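Local coordinates for protein acetyltransferase (Elizabethkingia anophelis, PDB 6AO7) that binds acetyl-CoA and probably transfers its acetyl group to an acceptor, in the manner of GNAT acetyltransferases, at residues Gly59-Tyr64 against Leu92-Leu97. Numbering follows the deposited sequence.
Sequences GCYVLY and LKDVIL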
# COMPACT_ATOMS: atom_id res chain seq x y z
N GLY A 59 -20.33 13.47 -6.27
CA GLY A 59 -19.71 12.26 -5.76
C GLY A 59 -20.76 11.20 -5.57
O GLY A 59 -21.96 11.48 -5.62
N CYS A 60 -20.28 9.97 -5.34
CA CYS A 60 -21.18 8.82 -5.21
C CYS A 60 -20.42 7.66 -4.59
O CYS A 60 -19.19 7.61 -4.63
CB CYS A 60 -21.76 8.40 -6.56
SG CYS A 60 -20.50 7.90 -7.77
N TYR A 61 -21.18 6.72 -4.04
CA TYR A 61 -20.62 5.42 -3.67
C TYR A 61 -21.69 4.34 -3.82
O TYR A 61 -22.89 4.62 -3.84
CB TYR A 61 -20.03 5.42 -2.25
CG TYR A 61 -20.99 5.66 -1.11
CD1 TYR A 61 -21.78 4.62 -0.59
CD2 TYR A 61 -21.07 6.91 -0.49
CE1 TYR A 61 -22.62 4.83 0.48
CE2 TYR A 61 -21.91 7.13 0.60
CZ TYR A 61 -22.69 6.08 1.08
OH TYR A 61 -23.52 6.27 2.16
N VAL A 62 -21.21 3.10 -3.96
CA VAL A 62 -22.06 1.92 -4.07
C VAL A 62 -21.69 0.94 -2.97
O VAL A 62 -20.52 0.55 -2.84
CB VAL A 62 -21.92 1.25 -5.44
CG1 VAL A 62 -22.76 -0.03 -5.49
CG2 VAL A 62 -22.28 2.22 -6.55
N LEU A 63 -22.69 0.54 -2.17
CA LEU A 63 -22.54 -0.51 -1.17
C LEU A 63 -23.06 -1.82 -1.74
O LEU A 63 -24.16 -1.86 -2.31
CB LEU A 63 -23.32 -0.17 0.10
CG LEU A 63 -22.62 0.74 1.10
CD1 LEU A 63 -23.59 1.10 2.18
CD2 LEU A 63 -21.40 0.01 1.69
N TYR A 64 -22.30 -2.90 -1.54
CA TYR A 64 -22.55 -4.18 -2.19
C TYR A 64 -22.40 -5.30 -1.17
O TYR A 64 -21.27 -5.73 -0.88
CB TYR A 64 -21.58 -4.39 -3.35
CG TYR A 64 -21.62 -5.76 -4.00
CD1 TYR A 64 -20.65 -6.71 -3.71
CD2 TYR A 64 -22.60 -6.08 -4.93
CE1 TYR A 64 -20.68 -7.96 -4.33
CE2 TYR A 64 -22.64 -7.32 -5.54
CZ TYR A 64 -21.67 -8.25 -5.24
OH TYR A 64 -21.71 -9.49 -5.85
N LEU A 92 -16.71 8.57 3.06
CA LEU A 92 -16.35 7.36 3.80
C LEU A 92 -17.02 7.32 5.17
O LEU A 92 -17.50 6.26 5.60
CB LEU A 92 -14.83 7.25 3.93
CG LEU A 92 -14.09 6.91 2.63
CD1 LEU A 92 -12.60 7.11 2.81
CD2 LEU A 92 -14.39 5.47 2.23
N LYS A 93 -17.06 8.45 5.87
CA LYS A 93 -17.79 8.54 7.14
C LYS A 93 -19.26 8.18 6.97
O LYS A 93 -19.85 7.53 7.84
CB LYS A 93 -17.67 9.96 7.71
N ASP A 94 -19.87 8.64 5.87
CA ASP A 94 -21.28 8.34 5.64
C ASP A 94 -21.48 6.86 5.34
O ASP A 94 -22.46 6.27 5.81
CB ASP A 94 -21.82 9.21 4.51
CG ASP A 94 -23.32 9.20 4.44
OD1 ASP A 94 -23.94 9.92 5.25
OD2 ASP A 94 -23.89 8.48 3.60
N VAL A 95 -20.57 6.24 4.58
CA VAL A 95 -20.68 4.81 4.30
C VAL A 95 -20.65 4.01 5.59
O VAL A 95 -21.42 3.06 5.77
CB VAL A 95 -19.56 4.34 3.36
CG1 VAL A 95 -19.67 2.83 3.14
CG2 VAL A 95 -19.60 5.07 2.06
N ILE A 96 -19.72 4.36 6.48
CA ILE A 96 -19.55 3.66 7.75
C ILE A 96 -20.85 3.68 8.54
O ILE A 96 -21.25 2.67 9.14
CB ILE A 96 -18.39 4.27 8.55
CG1 ILE A 96 -17.05 4.01 7.87
CG2 ILE A 96 -18.41 3.75 9.98
CD1 ILE A 96 -15.88 4.80 8.47
N LEU A 97 -21.53 4.83 8.56
CA LEU A 97 -22.79 4.90 9.30
C LEU A 97 -23.88 4.07 8.62
O LEU A 97 -24.65 3.37 9.29
CB LEU A 97 -23.24 6.35 9.45
CG LEU A 97 -24.30 6.56 10.53
CD1 LEU A 97 -23.89 7.71 11.44
CD2 LEU A 97 -25.68 6.81 9.93
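Tyr61 reaches from the strand to the helix and is met there through its ring face by Val95 and through its hydroxyl by Asp94, a compact example of how a helix docks on a sheet. The CG2 methyl of Val95 sits over the ring centre in a CH-pi contact, about equally far from all six ring carbons (Tyr61 CZ to Val95 CG2 3.4 Å). At the ring's edge the hydroxyl donates a hydrogen bond to the carboxylate: Tyr61 OH to Asp94 OD2 is 2.7 Å. The oxygen is met on its anti side, slightly out of the carboxylate plane, and ring and carboxylate are turned 54° against each other. Asp94 does not point straight at the strand from its backbone; with CG anti to its own N (chi1 -166°), the carboxylate swings over to the phenol. The same OD2 also forms a salt bridge with Lys98, one turn further on, which probably favours the charged carboxylate.

Val95 divides its methyls: while CG2 takes the aromatic face, CG1 runs alongside Leu63 and meets its CD2 at 3.6 Å, so that Tyr61 and Leu63 share a single valine.

The segment axes approach to 10.0 Å at 29°. Helix 87-101 follows strand 70-78 and the glycine-rich turn that, as in GNAT enzymes, probably binds the CoA pyrophosphate; Tyr61 lies about 8 Å from the acetyl-CoA. The ring of Tyr49, on adjoining strand 47-53, meets that of Tyr61, Ile73 and Leu107 of strands 70-78 and 106-112 touch Val95, and helices 26-32 and 36-45 pack against Val62 on the sheet's other face.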